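Local coordinates for putative uncharacterized protein (Coprinopsis cinerea, PDB 3W9A) that probably hydrolyses beta-glucan chains such as those of cellulose, as the catalytic beta-jelly-roll domain of a glycoside hydrolase family 131 enzyme, at residues G171-T176 with L181-Q186; T149-D154 with E213-S218. All coordinates share one frame; numbering follows the deposited sequence.

Contact 1 (G171-T176 with L181-Q186); sequences GLWAST and LVKVVQ
Trp173 lies flat against Lys183 where strands 169-176 and 182-189 pair as an antiparallel hairpin. The CB of Lys183 sits 3.6 Å from the centroid of the six-membered ring of Trp173, only 9° off its normal, a CH-pi contact. With CG anti to the backbone N (chi1 -167°) and the chain extended beyond it, the lysine runs on past the indole nitrogen, CD lying 3.8 Å from Trp173 NE1. A long aliphatic stem with a charged tip suits this place: it covers one face of the ring and still delivers NZ to Asp162, which also accepts a hydrogen bond from Trp173 NE1.

Backbone bonds set the register. Ala174 and Val182 form a hydrogen-bonded pair, Ala174 N giving to Val182 O at 2.8 Å. Farther along, Leu172 O accepts from both Val185 N (3.2 Å) and Val184 N (2.9 Å), the latter less straight at 138°: a classic beta bulge, where the chain turns a corner at Val185.

On the face carrying Leu172 and Ala174, Val184 CG2 touches Leu172 CD2 and, at 3.7 Å, Ala174 CB, whose small methyl leaves room for the branched valine.

Strand 157-164 pairs with the opposite edge of strand 169-176, while Trp139 and Trp147 of the second sheet meet Leu172 and Val185, so the hairpin's inner face packs into the jelly-roll sandwich.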
loop_
_atom_site.group_PDB
_atom_site.type_symbol
_atom_site.label_atom_id
_atom_site.label_comp_id
_atom_site.label_asym_id
_atom_site.label_seq_id
_atom_site.Cartn_x
_atom_site.Cartn_y
_atom_site.Cartn_z
ATOM N N GLY A 171 7.782 11.933 6.716
ATOM C CA GLY A 171 6.526 12.569 7.087
ATOM C C GLY A 171 5.374 11.903 6.373
ATOM O O GLY A 171 5.566 10.925 5.622
ATOM N N LEU A 172 4.169 12.423 6.595
ATOM C CA LEU A 172 2.967 11.832 6.027
ATOM C C LEU A 172 2.042 12.889 5.412
ATOM O O LEU A 172 1.729 13.917 6.054
ATOM C CB LEU A 172 2.214 11.061 7.105
ATOM C CG LEU A 172 0.954 10.345 6.632
ATOM C CD1 LEU A 172 1.342 9.156 5.752
ATOM C CD2 LEU A 172 0.085 9.920 7.818
ATOM N N TRP A 173 1.623 12.645 4.171
ATOM C CA TRP A 173 0.551 13.415 3.548
ATOM C C TRP A 173 -0.706 12.531 3.545
ATOM O O TRP A 173 -0.621 11.319 3.340
ATOM C CB TRP A 173 0.920 13.866 2.139
ATOM C CG TRP A 173 2.112 14.774 2.083
ATOM C CD1 TRP A 173 3.399 14.439 2.358
ATOM C CD2 TRP A 173 2.128 16.160 1.722
ATOM N NE1 TRP A 173 4.224 15.531 2.196
ATOM C CE2 TRP A 173 3.471 16.596 1.784
ATOM C CE3 TRP A 173 1.141 17.073 1.319
ATOM C CZ2 TRP A 173 3.853 17.916 1.504
ATOM C CZ3 TRP A 173 1.519 18.383 1.031
ATOM C CH2 TRP A 173 2.870 18.793 1.134
ATOM N N ALA A 174 -1.866 13.123 3.782
ATOM C CA ALA A 174 -3.116 12.362 3.838
ATOM C C ALA A 174 -4.337 13.191 3.451
ATOM O O ALA A 174 -4.343 14.422 3.542
ATOM C CB ALA A 174 -3.316 11.748 5.220
ATOM N N SER A 175 -5.344 12.487 2.958
ATOM C CA SER A 175 -6.663 13.037 2.695
ATOM C C SER A 175 -7.597 11.862 2.432
ATOM O O SER A 175 -7.136 10.706 2.364
ATOM C CB SER A 175 -6.643 13.958 1.481
ATOM O OG SER A 175 -6.611 13.219 0.277
ATOM N N THR A 176 -8.894 12.152 2.290
ATOM C CA THR A 176 -9.877 11.141 1.895
ATOM C C THR A 176 -10.468 11.425 0.506
ATOM O O THR A 176 -10.477 12.557 0.024
ATOM C CB THR A 176 -11.038 11.020 2.911
ATOM O OG1 THR A 176 -11.709 12.273 3.025
ATOM C CG2 THR A 176 -10.521 10.613 4.292
ATOM N N LEU A 181 -4.116 15.939 -1.002
ATOM C CA LEU A 181 -3.252 15.597 0.107
ATOM C C LEU A 181 -2.797 16.849 0.869
ATOM O O LEU A 181 -2.441 17.866 0.271
ATOM C CB LEU A 181 -2.016 14.831 -0.397
ATOM C CG LEU A 181 -2.279 13.450 -1.011
ATOM C CD1 LEU A 181 -1.046 12.929 -1.746
ATOM C CD2 LEU A 181 -2.724 12.469 0.063
ATOM N N VAL A 182 -2.834 16.744 2.191
ATOM C CA VAL A 182 -2.289 17.753 3.087
ATOM C C VAL A 182 -1.255 17.026 3.931
ATOM O O VAL A 182 -1.428 15.831 4.235
ATOM C CB VAL A 182 -3.400 18.388 3.965
ATOM C CG1 VAL A 182 -2.837 19.418 4.938
ATOM C CG2 VAL A 182 -4.456 19.044 3.088
ATOM N N LYS A 183 -0.177 17.725 4.285
ATOM C CA LYS A 183 0.859 17.157 5.141
ATOM C C LYS A 183 0.393 17.155 6.606
ATOM O O LYS A 183 0.345 18.194 7.257
ATOM C CB LYS A 183 2.185 17.907 4.984
ATOM C CG LYS A 183 3.363 17.168 5.601
ATOM C CD LYS A 183 4.715 17.744 5.190
ATOM C CE LYS A 183 5.866 16.848 5.653
ATOM N NZ LYS A 183 7.179 17.163 5.010
ATOM N N VAL A 184 0.050 15.977 7.113
ATOM C CA VAL A 184 -0.541 15.831 8.455
ATOM C C VAL A 184 0.496 15.466 9.514
ATOM O O VAL A 184 0.286 15.685 10.713
ATOM C CB VAL A 184 -1.681 14.783 8.456
ATOM C CG1 VAL A 184 -2.912 15.349 7.766
ATOM C CG2 VAL A 184 -1.240 13.481 7.783
ATOM N N VAL A 185 1.626 14.914 9.086
ATOM C CA VAL A 185 2.735 14.675 10.004
ATOM C C VAL A 185 4.041 15.180 9.389
ATOM O O VAL A 185 4.476 14.711 8.332
ATOM C CB VAL A 185 2.869 13.188 10.425
ATOM C CG1 VAL A 185 3.980 13.033 11.461
ATOM C CG2 VAL A 185 1.551 12.647 10.983
ATOM N N GLN A 186 4.656 16.140 10.080
ATOM C CA GLN A 186 5.970 16.648 9.715
ATOM C C GLN A 186 6.967 15.535 9.866
ATOM O O GLN A 186 6.751 14.615 10.654
ATOM C CB GLN A 186 6.377 17.809 10.626
ATOM C CG GLN A 186 5.559 19.066 10.432
ATOM C CD GLN A 186 5.582 19.539 9.002
ATOM O OE1 GLN A 186 6.652 19.704 8.412
ATOM N NE2 GLN A 186 4.405 19.741 8.424
#

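Contact 2 (T149-D154 with E213-S218); sequences TPFTAD and EDWYVS
Trp215 reaches from strand 213-224 to the ring of Phe151, which stands in the loop just beyond strand 144-150. At CB of the tryptophan, chi1 -65° sets CG anti to the carbonyl carbon and carries the indole off the strand toward Phe151. On the pyrrole side of the ring, NE1 donates to Glu213 OE1 at 3.0 Å; the bond is nearly straight (167°) and the acceptor lies close to the indole plane. Glu213 is two residues back on the same strand, so its side chain leaves from the same face and can take up the one polar hydrogen of a buried indole. The other carboxylate oxygen, OE2, makes a salt bridge to Arg205 and hydrogen bonds to His114 NE2 and the backbone N of Asp109, which holds the acid and probably helps to fix the rotation of the indole.

In the jelly roll, strand 213-224 belongs to one sheet, and Trp215 meets the loop that follows strand 144-150 of the other, with no hydrogen bond between the two segments. On the benzo side, CE3 comes 4.2 Å from Phe151 CE1. CZ3, on the benzo ring, comes closest, 3.6 Å from that same CE1 and 3.9 Å from Phe151 CZ, while CH2 also meets CE1. The ring planes are inclined at 34° with centroids 5.5 Å apart, an oblique contact of two apolar rings. Replacing Trp215 by an alanine would probably leave Glu213 OE1 without its indole donor and open a gap beside CE1 of Phe151. Phe151 itself is the centre of an inverse gamma turn; its CB is directed toward strand 213-224, and its ring also meets Tyr128 edge-to-face, while its backbone O accepts a hydrogen bond from Arg102 NE.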
loop_
_atom_site.group_PDB
_atom_site.type_symbol
_atom_site.label_atom_id
_atom_site.label_comp_id
_atom_site.label_asym_id
_atom_site.label_seq_id
_atom_site.Cartn_x
_atom_site.Cartn_y
_atom_site.Cartn_z
ATOM N N THR A 149 -6.798 7.316 12.198
ATOM C CA THR A 149 -8.113 7.786 11.821
ATOM C C THR A 149 -9.033 6.576 11.819
ATOM O O THR A 149 -8.601 5.468 11.468
ATOM C CB THR A 149 -8.084 8.523 10.455
ATOM O OG1 THR A 149 -9.245 9.345 10.310
ATOM C CG2 THR A 149 -8.019 7.560 9.285
ATOM N N PRO A 150 -10.285 6.752 12.278
ATOM C CA PRO A 150 -11.201 5.635 12.170
ATOM C C PRO A 150 -11.225 5.040 10.759
ATOM O O PRO A 150 -11.377 5.763 9.789
ATOM C CB PRO A 150 -12.538 6.275 12.531
ATOM C CG PRO A 150 -12.161 7.264 13.595
ATOM C CD PRO A 150 -10.822 7.813 13.160
ATOM N N PHE A 151 -11.047 3.727 10.651
ATOM C CA PHE A 151 -11.000 3.076 9.338
ATOM C C PHE A 151 -12.444 2.846 8.841
ATOM O O PHE A 151 -12.966 1.730 8.857
ATOM C CB PHE A 151 -10.183 1.772 9.428
ATOM C CG PHE A 151 -9.765 1.189 8.091
ATOM C CD1 PHE A 151 -9.281 -0.112 8.024
ATOM C CD2 PHE A 151 -9.827 1.921 6.919
ATOM C CE1 PHE A 151 -8.870 -0.657 6.818
ATOM C CE2 PHE A 151 -9.442 1.366 5.711
ATOM C CZ PHE A 151 -8.956 0.084 5.659
ATOM N N THR A 152 -13.075 3.932 8.395
ATOM C CA THR A 152 -14.463 3.926 7.967
ATOM C C THR A 152 -14.637 3.103 6.695
ATOM O O THR A 152 -13.886 3.285 5.731
ATOM C CB THR A 152 -14.958 5.355 7.679
ATOM O OG1 THR A 152 -14.544 6.244 8.729
ATOM C CG2 THR A 152 -16.461 5.384 7.595
ATOM N N ALA A 153 -15.640 2.222 6.692
ATOM C CA ALA A 153 -15.964 1.424 5.523
ATOM C C ALA A 153 -16.285 2.319 4.329
ATOM O O ALA A 153 -16.956 3.339 4.463
ATOM C CB ALA A 153 -17.139 0.481 5.810
ATOM N N ASP A 154 -15.755 1.936 3.171
ATOM C CA ASP A 154 -15.967 2.628 1.889
ATOM C C ASP A 154 -15.366 4.020 1.709
ATOM O O ASP A 154 -15.487 4.608 0.647
ATOM C CB ASP A 154 -17.447 2.582 1.500
ATOM C CG ASP A 154 -17.872 1.173 1.101
ATOM O OD1 ASP A 154 -18.607 0.539 1.873
ATOM O OD2 ASP A 154 -17.402 0.670 0.051
ATOM N N GLU A 213 -9.927 -11.557 4.650
ATOM C CA GLU A 213 -9.965 -10.101 4.622
ATOM C C GLU A 213 -9.726 -9.577 3.206
ATOM O O GLU A 213 -8.881 -10.111 2.484
ATOM C CB GLU A 213 -8.858 -9.518 5.492
ATOM C CG GLU A 213 -8.905 -9.914 6.951
ATOM C CD GLU A 213 -7.974 -9.071 7.809
ATOM O OE1 GLU A 213 -7.124 -8.350 7.240
ATOM O OE2 GLU A 213 -8.087 -9.132 9.059
ATOM N N ASP A 214 -10.465 -8.537 2.816
ATOM C CA ASP A 214 -10.193 -7.793 1.586
ATOM C C ASP A 214 -9.706 -6.404 1.955
ATOM O O ASP A 214 -10.276 -5.736 2.825
ATOM C CB ASP A 214 -11.440 -7.666 0.709
ATOM C CG ASP A 214 -11.996 -9.012 0.258
ATOM O OD1 ASP A 214 -11.232 -9.954 0.028
ATOM O OD2 ASP A 214 -13.220 -9.107 0.128
ATOM N N TRP A 215 -8.640 -5.980 1.292
ATOM C CA TRP A 215 -8.171 -4.609 1.332
ATOM C C TRP A 215 -8.157 -4.147 -0.118
ATOM O O TRP A 215 -7.879 -4.948 -1.019
ATOM C CB TRP A 215 -6.750 -4.560 1.906
ATOM C CG TRP A 215 -6.637 -4.991 3.347
ATOM C CD1 TRP A 215 -6.775 -6.256 3.849
ATOM C CD2 TRP A 215 -6.319 -4.150 4.454
ATOM N NE1 TRP A 215 -6.612 -6.237 5.204
ATOM C CE2 TRP A 215 -6.324 -4.956 5.603
ATOM C CE3 TRP A 215 -6.064 -2.787 4.586
ATOM C CZ2 TRP A 215 -6.042 -4.457 6.861
ATOM C CZ3 TRP A 215 -5.821 -2.279 5.856
ATOM C CH2 TRP A 215 -5.804 -3.113 6.970
ATOM N N TYR A 216 -8.487 -2.884 -0.358
ATOM C CA TYR A 216 -8.449 -2.340 -1.706
ATOM C C TYR A 216 -7.373 -1.276 -1.816
ATOM O O TYR A 216 -7.202 -0.440 -0.921
ATOM C CB TYR A 216 -9.808 -1.784 -2.109
ATOM C CG TYR A 216 -10.949 -2.792 -2.040
ATOM C CD1 TYR A 216 -11.530 -3.302 -3.195
ATOM C CD2 TYR A 216 -11.458 -3.223 -0.811
ATOM C CE1 TYR A 216 -12.588 -4.194 -3.142
ATOM C CE2 TYR A 216 -12.498 -4.134 -0.753
ATOM C CZ TYR A 216 -13.058 -4.608 -1.915
ATOM O OH TYR A 216 -14.092 -5.509 -1.853
ATOM N N VAL A 217 -6.636 -1.319 -2.917
ATOM C CA VAL A 217 -5.474 -0.441 -3.108
ATOM C C VAL A 217 -5.554 0.160 -4.497
ATOM O O VAL A 217 -5.807 -0.566 -5.459
ATOM C CB VAL A 217 -4.152 -1.229 -3.001
ATOM C CG1 VAL A 217 -2.951 -0.340 -3.310
ATOM C CG2 VAL A 217 -4.018 -1.878 -1.641
ATOM N N SER A 218 -5.354 1.468 -4.622
ATOM C CA SER A 218 -5.265 2.080 -5.949
ATOM C C SER A 218 -4.364 3.305 -5.960
ATOM O O SER A 218 -3.984 3.821 -4.913
ATOM C CB SER A 218 -6.653 2.457 -6.445
ATOM O OG SER A 218 -7.200 3.455 -5.621
#

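In the fold
Contact 1 is a local hairpin, partly buried, with its outer residues exposed; contact 2 is small but wholly buried and joins segments far apart in sequence. Their centres lie about 17 Å apart, and their nearest atoms about 6 Å, without touching. Both reach the same sheet, to which strands 169-176, 182-189 and 213-224 all belong, but contact 1 extends it by main-chain bonding whereas contact 2 reaches from it, by side chains alone, to the loop after strand 144-150 of the opposing sheet. The indole N-H is satisfied by an acid from an adjoining strand in contact 1, and by one from its own strand in contact 2. Strand 144-150 also packs against the hairpin.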